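Local coordinates for protein B-agarase (Agarivorans gilvus, PDB 5Z6P) that probably hydrolyses agarose as a beta-agarase of glycoside hydrolase family 50, at residues Ile192-His200 / Tyr644-Glu652. Residues are numbered along the deposited sequence; the frame is centred on the assembly and turned at random.
Sequences IHGSLLDHH and YYKEGLHPE
The imidazole of H193 meets K646 at its edge: NZ lies only 15° out of the ring plane and donates to NE2 at 2.9 Å. H193 CG sits between its own backbone N and carbonyl carbon (chi1 78°), which swings the ring over to the lysine, while K646 reaches it by a bend at chi2 (-70°). The ring of H650 also works edge-on, with CD2 3.3 Å from S195 O; its NE2 is hydrogen-bonded to S71 O and its ND1 accepts from E652 N, so bonds on both nitrogens fix its rotation. One face of the Y644 ring is overlaid by K646 CG, offset toward the rim.

The E647 carboxylate is gripped through one oxygen from one face. Both S195 OG, at 2.8 Å, and L196 N, at 3.1 Å, donate to E647 OE1 from well above the carboxylate plane. Behind S195 stands H199, whose NE2 donates to S195 OG at 2.7 Å almost within the ring plane, a second-shell bond that orients the hydroxyl. The two donors on OE1 would probably offset the cost of burying this carboxylate. Backbone pairing adds E647 N to G194 O at 3.0 Å, and L196 lays CD1 against E647 O, with CD2 near G648 CA.

G194 takes a positive phi, a conformation easy for glycine, and K646 CD packs against its CA at 4.1 Å. L196 also touches T702 of helix 689-704. The contact is a mainly hydrogen-bonded domain interface with L196 as its apolar part: the 194-198 turn joining strands 185-193 and 199-210 of the CBM-like beta domain docks on the loop that follows strand 640-643 of the beta-galactosidase-family region, probably the catalytic part of the enzyme.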
ATOM      1  N   ILE A 192      -1.086 -18.255   3.406  1.00 17.60           N
ATOM      2  CA  ILE A 192      -2.002 -17.811   2.382  1.00 18.31           C
ATOM      3  C   ILE A 192      -3.087 -17.047   3.116  1.00 20.47           C
ATOM      4  O   ILE A 192      -3.814 -17.622   3.936  1.00 22.21           O
ATOM      5  CB  ILE A 192      -2.572 -18.997   1.571  1.00 18.63           C
ATOM      6  CG1 ILE A 192      -1.459 -19.663   0.766  1.00 16.38           C
ATOM      7  CG2 ILE A 192      -3.682 -18.548   0.646  1.00 18.28           C
ATOM      8  CD1 ILE A 192      -1.847 -21.019   0.222  1.00 14.23           C
ATOM      9  N   HIS A 193      -3.169 -15.745   2.871  1.00 17.29           N
ATOM     10  CA  HIS A 193      -4.097 -14.928   3.636  1.00 20.24           C
ATOM     11  C   HIS A 193      -4.684 -13.792   2.824  1.00 19.67           C
ATOM     12  O   HIS A 193      -4.192 -13.462   1.754  1.00 17.90           O
ATOM     13  CB  HIS A 193      -3.412 -14.383   4.898  1.00 20.36           C
ATOM     14  CG  HIS A 193      -2.518 -13.212   4.648  1.00 19.44           C
ATOM     15  ND1 HIS A 193      -1.203 -13.352   4.262  1.00 21.05           N
ATOM     16  CD2 HIS A 193      -2.747 -11.880   4.733  1.00 18.39           C
ATOM     17  CE1 HIS A 193      -0.661 -12.154   4.118  1.00 21.48           C
ATOM     18  NE2 HIS A 193      -1.575 -11.243   4.404  1.00 22.01           N
ATOM     19  N   GLY A 194      -5.766 -13.223   3.339  1.00 17.08           N
ATOM     20  CA  GLY A 194      -6.444 -12.113   2.705  1.00 17.17           C
ATOM     21  C   GLY A 194      -7.019 -12.459   1.341  1.00 21.46           C
ATOM     22  O   GLY A 194      -7.151 -11.599   0.474  1.00 19.02           O
ATOM     23  N   SER A 195      -7.357 -13.721   1.142  1.00 16.79           N
ATOM     24  CA  SER A 195      -7.798 -14.157  -0.168  1.00 17.94           C
ATOM     25  C   SER A 195      -9.320 -14.220  -0.268  1.00 18.29           C
ATOM     26  O   SER A 195      -9.998 -14.381   0.737  1.00 19.00           O
ATOM     27  CB  SER A 195      -7.202 -15.516  -0.492  1.00 17.91           C
ATOM     28  OG  SER A 195      -7.426 -15.835  -1.843  1.00 21.30           O
ATOM     29  N   LEU A 196      -9.853 -14.093  -1.483  1.00 18.23           N
ATOM     30  CA  LEU A 196     -11.294 -14.235  -1.691  1.00 19.13           C
ATOM     31  C   LEU A 196     -11.661 -15.658  -2.098  1.00 21.77           C
ATOM     32  O   LEU A 196     -12.835 -15.980  -2.291  1.00 23.15           O
ATOM     33  CB  LEU A 196     -11.793 -13.265  -2.753  1.00 18.56           C
ATOM     34  CG  LEU A 196     -11.686 -11.776  -2.434  1.00 17.05           C
ATOM     35  CD1 LEU A 196     -12.298 -11.034  -3.574  1.00 13.08           C
ATOM     36  CD2 LEU A 196     -12.401 -11.451  -1.130  1.00 17.98           C
ATOM     37  N   LEU A 197     -10.649 -16.509  -2.217  1.00 22.51           N
ATOM     38  CA  LEU A 197     -10.835 -17.839  -2.765  1.00 20.60           C
ATOM     39  C   LEU A 197     -10.066 -18.870  -1.971  1.00 20.48           C
ATOM     40  O   LEU A 197      -9.123 -18.534  -1.275  1.00 22.17           O
ATOM     41  CB  LEU A 197     -10.388 -17.875  -4.226  1.00 17.99           C
ATOM     42  CG  LEU A 197     -11.013 -16.855  -5.174  1.00 19.34           C
ATOM     43  CD1 LEU A 197     -10.281 -16.856  -6.503  1.00 20.65           C
ATOM     44  CD2 LEU A 197     -12.485 -17.151  -5.368  1.00 22.06           C
ATOM     45  N   ASP A 198     -10.483 -20.127  -2.071  1.00 19.89           N
ATOM     46  CA  ASP A 198      -9.696 -21.233  -1.556  1.00 19.45           C
ATOM     47  C   ASP A 198      -8.546 -21.491  -2.513  1.00 16.52           C
ATOM     48  O   ASP A 198      -8.561 -21.012  -3.630  1.00 21.96           O
ATOM     49  CB  ASP A 198     -10.559 -22.485  -1.388  1.00 18.56           C
ATOM     50  CG  ASP A 198     -11.522 -22.376  -0.213  1.00 24.12           C
ATOM     51  OD1 ASP A 198     -11.269 -21.566   0.714  1.00 21.88           O
ATOM     52  OD2 ASP A 198     -12.524 -23.109  -0.210  1.00 27.68           O
ATOM     53  N   HIS A 199      -7.547 -22.244  -2.087  1.00 16.59           N
ATOM     54  CA  HIS A 199      -6.470 -22.607  -2.999  1.00 19.18           C
ATOM     55  C   HIS A 199      -6.057 -24.062  -2.810  1.00 18.78           C
ATOM     56  O   HIS A 199      -5.983 -24.556  -1.692  1.00 19.05           O
ATOM     57  CB  HIS A 199      -5.259 -21.675  -2.812  1.00 18.30           C
ATOM     58  CG  HIS A 199      -5.593 -20.221  -2.922  1.00 19.17           C
ATOM     59  ND1 HIS A 199      -5.443 -19.501  -4.091  1.00 22.10           N
ATOM     60  CD2 HIS A 199      -6.085 -19.350  -2.008  1.00 19.31           C
ATOM     61  CE1 HIS A 199      -5.831 -18.255  -3.890  1.00 18.72           C
ATOM     62  NE2 HIS A 199      -6.227 -18.137  -2.634  1.00 17.43           N
ATOM     63  N   HIS A 200      -5.799 -24.743  -3.920  1.00 17.33           N
ATOM     64  CA  HIS A 200      -5.381 -26.139  -3.893  1.00 18.92           C
ATOM     65  C   HIS A 200      -3.968 -26.277  -4.451  1.00 19.52           C
ATOM     66  O   HIS A 200      -3.772 -26.131  -5.644  1.00 20.96           O
ATOM     67  CB  HIS A 200      -6.340 -27.014  -4.710  1.00 19.52           C
ATOM     68  CG  HIS A 200      -7.769 -26.951  -4.260  1.00 20.97           C
ATOM     69  ND1 HIS A 200      -8.545 -25.817  -4.379  1.00 17.68           N
ATOM     70  CD2 HIS A 200      -8.565 -27.888  -3.697  1.00 18.95           C
ATOM     71  CE1 HIS A 200      -9.753 -26.060  -3.908  1.00 16.99           C
ATOM     72  NE2 HIS A 200      -9.793 -27.314  -3.494  1.00 17.95           N
ATOM     73  N   TYR A 644      -6.378  -0.756   1.832  1.00 12.09           N
ATOM     74  CA  TYR A 644      -6.474  -2.186   2.064  1.00 11.93           C
ATOM     75  C   TYR A 644      -5.987  -3.014   0.898  1.00 13.42           C
ATOM     76  O   TYR A 644      -6.703  -3.249  -0.069  1.00 11.01           O
ATOM     77  CB  TYR A 644      -7.907  -2.576   2.421  1.00 10.58           C
ATOM     78  CG  TYR A 644      -7.999  -3.858   3.197  1.00 13.12           C
ATOM     79  CD1 TYR A 644      -7.478  -3.948   4.478  1.00 14.95           C
ATOM     80  CD2 TYR A 644      -8.611  -4.991   2.656  1.00 15.17           C
ATOM     81  CE1 TYR A 644      -7.540  -5.112   5.188  1.00 15.39           C
ATOM     82  CE2 TYR A 644      -8.686  -6.171   3.368  1.00 14.53           C
ATOM     83  CZ  TYR A 644      -8.154  -6.220   4.639  1.00 14.64           C
ATOM     84  OH  TYR A 644      -8.206  -7.370   5.374  1.00 17.11           O
ATOM     85  N   TYR A 645      -4.747  -3.464   1.045  1.00 14.79           N
ATOM     86  CA  TYR A 645      -4.032  -4.220   0.035  1.00 12.03           C
ATOM     87  C   TYR A 645      -4.199  -5.706   0.297  1.00 14.55           C
ATOM     88  O   TYR A 645      -3.304  -6.357   0.818  1.00 18.87           O
ATOM     89  CB  TYR A 645      -2.563  -3.822   0.032  1.00 13.44           C
ATOM     90  CG  TYR A 645      -2.312  -2.427  -0.513  1.00 13.76           C
ATOM     91  CD1 TYR A 645      -2.288  -2.198  -1.885  1.00 15.02           C
ATOM     92  CD2 TYR A 645      -2.109  -1.344   0.333  1.00 12.76           C
ATOM     93  CE1 TYR A 645      -2.047  -0.935  -2.403  1.00 13.43           C
ATOM     94  CE2 TYR A 645      -1.882  -0.085  -0.171  1.00 12.87           C
ATOM     95  CZ  TYR A 645      -1.840   0.117  -1.547  1.00 15.02           C
ATOM     96  OH  TYR A 645      -1.603   1.366  -2.065  1.00 14.23           O
ATOM     97  N   LYS A 646      -5.383  -6.220  -0.034  1.00 14.10           N
ATOM     98  CA  LYS A 646      -5.669  -7.645   0.034  1.00 16.54           C
ATOM     99  C   LYS A 646      -6.514  -7.964  -1.194  1.00 13.98           C
ATOM    100  O   LYS A 646      -6.755  -7.091  -2.017  1.00 14.64           O
ATOM    101  CB  LYS A 646      -6.399  -8.013   1.337  1.00 15.96           C
ATOM    102  CG  LYS A 646      -5.659  -7.652   2.636  1.00 11.98           C
ATOM    103  CD  LYS A 646      -4.429  -8.507   2.871  1.00 16.78           C
ATOM    104  CE  LYS A 646      -3.440  -7.814   3.811  1.00 13.33           C
ATOM    105  NZ  LYS A 646      -2.106  -8.481   3.836  1.00 19.89           N
ATOM    106  N   GLU A 647      -6.976  -9.198  -1.315  1.00 14.61           N
ATOM    107  CA  GLU A 647      -7.736  -9.579  -2.494  1.00 15.86           C
ATOM    108  C   GLU A 647      -9.139  -8.976  -2.496  1.00 17.07           C
ATOM    109  O   GLU A 647      -9.788  -8.927  -3.536  1.00 19.68           O
ATOM    110  CB  GLU A 647      -7.788 -11.097  -2.615  1.00 16.52           C
ATOM    111  CG  GLU A 647      -6.418 -11.741  -2.843  1.00 15.80           C
ATOM    112  CD  GLU A 647      -6.493 -13.205  -3.220  1.00 17.09           C
ATOM    113  OE1 GLU A 647      -7.577 -13.674  -3.596  1.00 18.26           O
ATOM    114  OE2 GLU A 647      -5.452 -13.887  -3.155  1.00 20.30           O
ATOM    115  N   GLY A 648      -9.589  -8.503  -1.332  1.00 17.85           N
ATOM    116  CA  GLY A 648     -10.854  -7.799  -1.196  1.00 13.71           C
ATOM    117  C   GLY A 648     -11.235  -7.666   0.277  1.00 17.36           C
ATOM    118  O   GLY A 648     -10.443  -8.015   1.158  1.00 17.37           O
ATOM    119  N   LEU A 649     -12.442  -7.167   0.539  1.00 16.52           N
ATOM    120  CA  LEU A 649     -12.930  -6.955   1.902  1.00 19.75           C
ATOM    121  C   LEU A 649     -13.377  -8.271   2.526  1.00 18.75           C
ATOM    122  O   LEU A 649     -14.573  -8.543   2.667  1.00 21.93           O
ATOM    123  CB  LEU A 649     -14.080  -5.933   1.922  1.00 16.67           C
ATOM    124  CG  LEU A 649     -13.784  -4.596   1.241  1.00 16.65           C
ATOM    125  CD1 LEU A 649     -14.964  -3.626   1.361  1.00 13.96           C
ATOM    126  CD2 LEU A 649     -12.516  -3.978   1.818  1.00 15.69           C
ATOM    127  N   HIS A 650     -12.393  -9.077   2.889  1.00 18.71           N
ATOM    128  CA  HIS A 650     -12.637 -10.338   3.552  1.00 18.84           C
ATOM    129  C   HIS A 650     -13.539 -10.132   4.776  1.00 19.16           C
ATOM    130  O   HIS A 650     -13.296  -9.232   5.570  1.00 16.80           O
ATOM    131  CB  HIS A 650     -11.316 -10.963   3.943  1.00 16.79           C
ATOM    132  CG  HIS A 650     -11.421 -12.399   4.336  1.00 18.13           C
ATOM    133  ND1 HIS A 650     -11.993 -12.804   5.520  1.00 18.42           N
ATOM    134  CD2 HIS A 650     -11.018 -13.522   3.708  1.00 19.04           C
ATOM    135  CE1 HIS A 650     -11.942 -14.118   5.604  1.00 18.98           C
ATOM    136  NE2 HIS A 650     -11.365 -14.580   4.511  1.00 22.84           N
ATOM    137  N   PRO A 651     -14.620 -10.926   4.880  1.00 20.78           N
ATOM    138  CA  PRO A 651     -15.609 -10.757   5.954  1.00 18.61           C
ATOM    139  C   PRO A 651     -15.027 -10.736   7.372  1.00 17.15           C
ATOM    140  O   PRO A 651     -15.508  -9.980   8.195  1.00 22.15           O
ATOM    141  CB  PRO A 651     -16.541 -11.970   5.780  1.00 19.73           C
ATOM    142  CG  PRO A 651     -16.172 -12.615   4.453  1.00 20.73           C
ATOM    143  CD  PRO A 651     -15.142 -11.763   3.785  1.00 19.31           C
ATOM    144  N   GLU A 652     -14.013 -11.537   7.642  1.00 17.28           N
ATOM    145  CA  GLU A 652     -13.503 -11.680   8.997  1.00 17.29           C
ATOM    146  C   GLU A 652     -12.896 -10.374   9.590  1.00 21.75           C
ATOM    147  O   GLU A 652     -13.304  -9.967  10.667  1.00 19.89           O
ATOM    148  CB  GLU A 652     -12.497 -12.828   9.030  1.00 20.89           C
ATOM    149  CG  GLU A 652     -12.153 -13.355  10.399  1.00 23.02           C
ATOM    150  CD  GLU A 652     -11.047 -14.392  10.348  1.00 27.32           C
ATOM    151  OE1 GLU A 652     -11.088 -15.266   9.461  1.00 25.54           O
ATOM    152  OE2 GLU A 652     -10.115 -14.307  11.176  1.00 34.43           O
TER